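Local coordinates for oxidoreductase, Gfo/Idh/MocA family (Vibrio cholerae, PDB 1XEA), which is probably an NAD(P)-dependent oxidoreductase of the Gfo/Idh/MocA family, with a nucleotide-binding Rossmann domain, whose substrate is not established, at residues A[167-180]-A[204-217]. Numbering follows the deposited sequence.
Sequences DFIHPLDSVNLSRQ and WQTGDTLLHASMNR
The indole of Trp204 is sandwiched between Gln180 and Leu211. Gln180 CG lies over one face, 3.8 Å from the centroid of the five-membered ring, a CH-pi contact. Leu211 CB sits on the opposite face, toward the rim. Ser178 OG and Thr206 OG1 lie at the edge, in the ring plane. The Gln180 chain bends at chi2 (63°), which lays its amide over the indole with the two planes 43° apart. Ser178 OG donates a hydrogen bond to Thr206 OG1 (2.9 Å), tying the loop after the helix to the start of the type II' turn between strands 196-206 and 209-216. Asn176 holds that loop in shape: its OD1 takes Gln180 N in the carbonyl plane, on a lone pair, in a nearly straight bond.

The Phe168 ring receives Met215 CB at its edge, CD1 to CB 3.6 Å. Phe168 CZ reaches Ala213 CB at 3.6 Å. With CG anti to the backbone N (chi1 -170°), the ring is carried over to the strand. The small Ala213 lets the helix come close, its CB 3.7 Å from Leu172 CA. Selenomethionine Met215 turns its CE to Asp167 and Pro171.

Asp167 OD2 stands over one face of the Arg217 guanidinium, 3.0 Å from NH1. This salt bridge rests on charge alone; Arg153 is the stronger partner of Asp167.

Helix part 167-175 runs nearly antiparallel along strand 209-216, on the mixed sheet characteristic of the family's C-terminal domain. Leu210 and Asn216 pack against a second subunit. Leu298 and Ile302 of helix 286-311 pack against Leu172.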
loop_
_atom_site.group_PDB
_atom_site.type_symbol
_atom_site.label_atom_id
_atom_site.label_comp_id
_atom_site.label_asym_id
_atom_site.label_seq_id
_atom_site.Cartn_x
_atom_site.Cartn_y
_atom_site.Cartn_z
ATOM N N ASP A 167 27.933 6.170 7.180
ATOM C CA ASP A 167 26.540 5.798 6.988
ATOM C C ASP A 167 25.560 6.672 7.755
ATOM O O ASP A 167 24.864 7.500 7.164
ATOM C CB ASP A 167 26.363 4.337 7.393
ATOM C CG ASP A 167 25.358 3.615 6.533
ATOM O OD1 ASP A 167 24.875 4.210 5.550
ATOM O OD2 ASP A 167 25.055 2.443 6.833
ATOM N N PHE A 168 25.517 6.478 9.072
ATOM C CA PHE A 168 24.620 7.213 9.959
ATOM C C PHE A 168 24.644 8.710 9.701
ATOM O O PHE A 168 23.666 9.418 9.946
ATOM C CB PHE A 168 24.992 6.950 11.416
ATOM C CG PHE A 168 23.992 7.474 12.390
ATOM C CD1 PHE A 168 22.728 6.897 12.479
ATOM C CD2 PHE A 168 24.301 8.553 13.216
ATOM C CE1 PHE A 168 21.779 7.385 13.379
ATOM C CE2 PHE A 168 23.360 9.053 14.123
ATOM C CZ PHE A 168 22.092 8.469 14.209
ATOM N N ILE A 169 25.771 9.194 9.200
ATOM C CA ILE A 169 25.906 10.612 8.918
ATOM C C ILE A 169 24.852 11.055 7.913
ATOM O O ILE A 169 24.488 12.219 7.876
ATOM C CB ILE A 169 27.313 10.934 8.384
ATOM C CG1 ILE A 169 27.575 12.436 8.501
ATOM C CG2 ILE A 169 27.438 10.479 6.941
ATOM C CD1 ILE A 169 29.032 12.782 8.521
ATOM N N HIS A 170 24.367 10.124 7.102
ATOM C CA HIS A 170 23.353 10.466 6.130
ATOM C C HIS A 170 22.093 10.916 6.856
ATOM O O HIS A 170 21.702 12.076 6.770
ATOM C CB HIS A 170 23.034 9.280 5.231
ATOM C CG HIS A 170 23.856 9.231 3.985
ATOM N ND1 HIS A 170 23.997 10.316 3.147
ATOM C CD2 HIS A 170 24.587 8.233 3.435
ATOM C CE1 HIS A 170 24.783 9.991 2.137
ATOM N NE2 HIS A 170 25.156 8.732 2.288
ATOM N N PRO A 171 21.440 10.008 7.599
ATOM C CA PRO A 171 20.221 10.426 8.304
ATOM C C PRO A 171 20.453 11.514 9.346
ATOM O O PRO A 171 19.629 12.414 9.511
ATOM C CB PRO A 171 19.717 9.122 8.924
ATOM C CG PRO A 171 20.964 8.344 9.147
ATOM C CD PRO A 171 21.745 8.591 7.876
ATOM N N LEU A 172 21.588 11.430 10.033
ATOM C CA LEU A 172 21.919 12.401 11.059
ATOM C C LEU A 172 21.944 13.825 10.496
ATOM O O LEU A 172 21.262 14.718 11.008
ATOM C CB LEU A 172 23.271 12.070 11.688
ATOM C CG LEU A 172 23.634 12.921 12.914
ATOM C CD1 LEU A 172 22.701 12.573 14.071
ATOM C CD2 LEU A 172 25.078 12.681 13.294
ATOM N N ASP A 173 22.731 14.032 9.445
ATOM C CA ASP A 173 22.831 15.342 8.818
ATOM C C ASP A 173 21.498 15.798 8.238
ATOM O O ASP A 173 21.085 16.945 8.427
ATOM C CB ASP A 173 23.857 15.340 7.686
ATOM C CG ASP A 173 23.815 16.630 6.867
ATOM O OD1 ASP A 173 24.299 17.674 7.341
ATOM O OD2 ASP A 173 23.277 16.613 5.746
ATOM N N SER A 174 20.837 14.901 7.514
ATOM C CA SER A 174 19.560 15.215 6.884
ATOM C C SER A 174 18.536 15.772 7.854
ATOM O O SER A 174 17.622 16.490 7.462
ATOM C CB SER A 174 18.990 13.969 6.206
ATOM O OG SER A 174 19.868 13.500 5.212
ATOM N N VAL A 175 18.706 15.445 9.123
ATOM C CA VAL A 175 17.788 15.884 10.147
ATOM C C VAL A 175 18.336 17.055 10.938
ATOM O O VAL A 175 17.583 17.776 11.584
ATOM C CB VAL A 175 17.501 14.719 11.097
ATOM C CG1 VAL A 175 16.676 15.184 12.253
ATOM C CG2 VAL A 175 16.768 13.613 10.349
ATOM N N ASN A 176 19.654 17.239 10.869
ATOM C CA ASN A 176 20.364 18.295 11.596
ATOM C C ASN A 176 20.062 19.711 11.088
ATOM O O ASN A 176 20.941 20.419 10.605
ATOM C CB ASN A 176 21.863 18.019 11.525
ATOM C CG ASN A 176 22.637 18.783 12.561
ATOM O OD1 ASN A 176 22.075 19.595 13.294
ATOM N ND2 ASN A 176 23.932 18.521 12.645
ATOM N N LEU A 177 18.808 20.117 11.233
ATOM C CA LEU A 177 18.349 21.415 10.775
ATOM C C LEU A 177 18.552 22.522 11.806
ATOM O O LEU A 177 18.194 23.673 11.566
ATOM C CB LEU A 177 16.869 21.313 10.414
ATOM C CG LEU A 177 16.484 20.236 9.394
ATOM C CD1 LEU A 177 14.999 19.976 9.480
ATOM C CD2 LEU A 177 16.885 20.661 7.990
ATOM N N SER A 178 19.110 22.172 12.959
ATOM C CA SER A 178 19.337 23.146 14.025
ATOM C C SER A 178 20.826 23.338 14.308
ATOM O O SER A 178 21.207 24.008 15.272
ATOM C CB SER A 178 18.650 22.673 15.306
ATOM O OG SER A 178 19.341 21.566 15.868
ATOM N N ARG A 179 21.660 22.737 13.467
ATOM C CA ARG A 179 23.106 22.811 13.625
ATOM C C ARG A 179 23.484 22.328 15.014
ATOM O O ARG A 179 23.962 23.101 15.843
ATOM C CB ARG A 179 23.612 24.239 13.423
ATOM C CG ARG A 179 23.230 24.854 12.091
ATOM C CD ARG A 179 24.086 26.078 11.793
ATOM N NE ARG A 179 24.299 26.938 12.971
ATOM C CZ ARG A 179 25.344 26.868 13.804
ATOM N NH1 ARG A 179 26.298 25.966 13.608
ATOM N NH2 ARG A 179 25.454 27.722 14.821
ATOM N N GLN A 180 23.247 21.044 15.261
ATOM C CA GLN A 180 23.562 20.412 16.538
ATOM C C GLN A 180 25.014 19.949 16.415
ATOM O O GLN A 180 25.349 19.182 15.516
ATOM C CB GLN A 180 22.631 19.217 16.758
ATOM C CG GLN A 180 22.526 18.714 18.189
ATOM C CD GLN A 180 21.930 19.746 19.141
ATOM O OE1 GLN A 180 21.120 20.600 18.744
ATOM N NE2 GLN A 180 22.314 19.661 20.410
ATOM N N TRP A 204 16.924 14.614 19.494
ATOM C CA TRP A 204 16.990 15.788 20.358
ATOM C C TRP A 204 15.915 16.790 19.952
ATOM O O TRP A 204 15.328 16.687 18.872
ATOM C CB TRP A 204 18.355 16.451 20.263
ATOM C CG TRP A 204 18.607 17.126 18.964
ATOM C CD1 TRP A 204 18.480 18.461 18.688
ATOM C CD2 TRP A 204 19.120 16.516 17.779
ATOM N NE1 TRP A 204 18.893 18.719 17.399
ATOM C CE2 TRP A 204 19.284 17.542 16.819
ATOM C CE3 TRP A 204 19.440 15.195 17.432
ATOM C CZ2 TRP A 204 19.792 17.291 15.540
ATOM C CZ3 TRP A 204 19.939 14.942 16.164
ATOM C CH2 TRP A 204 20.104 15.988 15.227
ATOM N N GLN A 205 15.665 17.771 20.811
ATOM C CA GLN A 205 14.651 18.768 20.515
ATOM C C GLN A 205 15.201 20.201 20.482
ATOM O O GLN A 205 15.856 20.642 21.421
ATOM C CB GLN A 205 13.511 18.632 21.531
ATOM C CG GLN A 205 12.384 19.631 21.352
ATOM C CD GLN A 205 11.002 19.024 21.570
ATOM O OE1 GLN A 205 10.814 18.134 22.405
ATOM N NE2 GLN A 205 10.021 19.522 20.825
ATOM N N THR A 206 14.946 20.906 19.381
ATOM C CA THR A 206 15.385 22.292 19.200
ATOM C C THR A 206 14.166 23.183 19.075
ATOM O O THR A 206 13.551 23.261 18.007
ATOM C CB THR A 206 16.211 22.489 17.903
ATOM O OG1 THR A 206 17.494 21.867 18.043
ATOM C CG2 THR A 206 16.402 23.976 17.601
ATOM N N GLY A 207 13.821 23.865 20.157
ATOM C CA GLY A 207 12.667 24.740 20.119
ATOM C C GLY A 207 11.408 23.905 20.081
ATOM O O GLY A 207 11.174 23.093 20.972
ATOM N N ASP A 208 10.599 24.092 19.048
ATOM C CA ASP A 208 9.363 23.343 18.929
ATOM C C ASP A 208 9.503 22.233 17.908
ATOM O O ASP A 208 8.510 21.726 17.388
ATOM C CB ASP A 208 8.222 24.272 18.516
ATOM C CG ASP A 208 8.065 25.446 19.451
ATOM O OD1 ASP A 208 7.953 25.227 20.674
ATOM O OD2 ASP A 208 8.059 26.592 18.959
ATOM N N THR A 209 10.734 21.845 17.626
ATOM C CA THR A 209 10.962 20.805 16.640
ATOM C C THR A 209 11.723 19.623 17.207
ATOM O O THR A 209 12.755 19.794 17.839
ATOM C CB THR A 209 11.755 21.359 15.453
ATOM O OG1 THR A 209 11.103 22.533 14.951
ATOM C CG2 THR A 209 11.849 20.316 14.350
ATOM N N LEU A 210 11.215 18.422 16.984
ATOM C CA LEU A 210 11.901 17.248 17.475
ATOM C C LEU A 210 12.560 16.556 16.291
ATOM O O LEU A 210 11.882 16.133 15.349
ATOM C CB LEU A 210 10.915 16.311 18.168
ATOM C CG LEU A 210 11.466 14.960 18.652
ATOM C CD1 LEU A 210 12.372 15.122 19.863
ATOM C CD2 LEU A 210 10.288 14.064 18.994
ATOM N N LEU A 211 13.890 16.470 16.342
ATOM C CA LEU A 211 14.697 15.852 15.290
ATOM C C LEU A 211 15.076 14.431 15.695
ATOM O O LEU A 211 15.325 14.164 16.870
ATOM C CB LEU A 211 15.943 16.705 15.045
ATOM C CG LEU A 211 15.597 18.164 14.731
ATOM C CD1 LEU A 211 16.839 18.963 14.368
ATOM C CD2 LEU A 211 14.615 18.186 13.581
ATOM N N HIS A 212 15.121 13.519 14.730
ATOM C CA HIS A 212 15.432 12.125 15.040
ATOM C C HIS A 212 16.082 11.368 13.888
ATOM O O HIS A 212 15.531 11.293 12.786
ATOM C CB HIS A 212 14.147 11.404 15.465
ATOM C CG HIS A 212 14.352 9.991 15.928
ATOM N ND1 HIS A 212 13.302 9.156 16.251
ATOM C CD2 HIS A 212 15.480 9.270 16.136
ATOM C CE1 HIS A 212 13.774 7.984 16.637
ATOM N NE2 HIS A 212 15.092 8.027 16.576
ATOM N N ALA A 213 17.255 10.803 14.157
ATOM C CA ALA A 213 17.993 10.023 13.167
ATOM C C ALA A 213 18.040 8.602 13.703
ATOM O O ALA A 213 18.494 8.366 14.816
ATOM C CB ALA A 213 19.399 10.576 12.987
ATOM N N SER A 214 17.574 7.662 12.894
ATOM C CA SER A 214 17.494 6.273 13.291
ATOM C C SER A 214 18.101 5.355 12.223
ATOM O O SER A 214 17.799 5.467 11.030
ATOM C CB SER A 214 16.016 5.955 13.532
ATOM O OG SER A 214 15.753 4.589 13.729
HETATM N N MSE A 215 18.972 4.451 12.653
HETATM C CA MSE A 215 19.590 3.518 11.728
HETATM C C MSE A 215 19.755 2.161 12.370
HETATM O O MSE A 215 20.517 2.006 13.322
HETATM C CB MSE A 215 20.956 4.022 11.289
HETATM C CG MSE A 215 21.721 3.028 10.433
HETATM SE SE MSE A 215 23.284 3.820 9.608
HETATM C CE MSE A 215 22.399 4.718 8.143
ATOM N N ASN A 216 19.046 1.174 11.836
ATOM C CA ASN A 216 19.134 -0.177 12.356
ATOM C C ASN A 216 19.700 -1.020 11.235
ATOM O O ASN A 216 18.967 -1.465 10.350
ATOM C CB ASN A 216 17.756 -0.695 12.747
ATOM C CG ASN A 216 17.824 -2.014 13.464
ATOM O OD1 ASN A 216 18.708 -2.825 13.205
ATOM N ND2 ASN A 216 16.889 -2.244 14.369
ATOM N N ARG A 217 21.011 -1.227 11.265
ATOM C CA ARG A 217 21.654 -2.008 10.223
ATOM C C ARG A 217 21.532 -3.505 10.421
ATOM O O ARG A 217 22.258 -4.290 9.816
ATOM C CB ARG A 217 23.106 -1.573 10.072
ATOM C CG ARG A 217 23.180 -0.214 9.435
ATOM C CD ARG A 217 24.575 0.262 9.298
ATOM N NE ARG A 217 25.379 -0.638 8.503
ATOM C CZ ARG A 217 26.593 -0.332 8.072
ATOM N NH1 ARG A 217 27.122 0.848 8.368
ATOM N NH2 ARG A 217 27.268 -1.201 7.340
#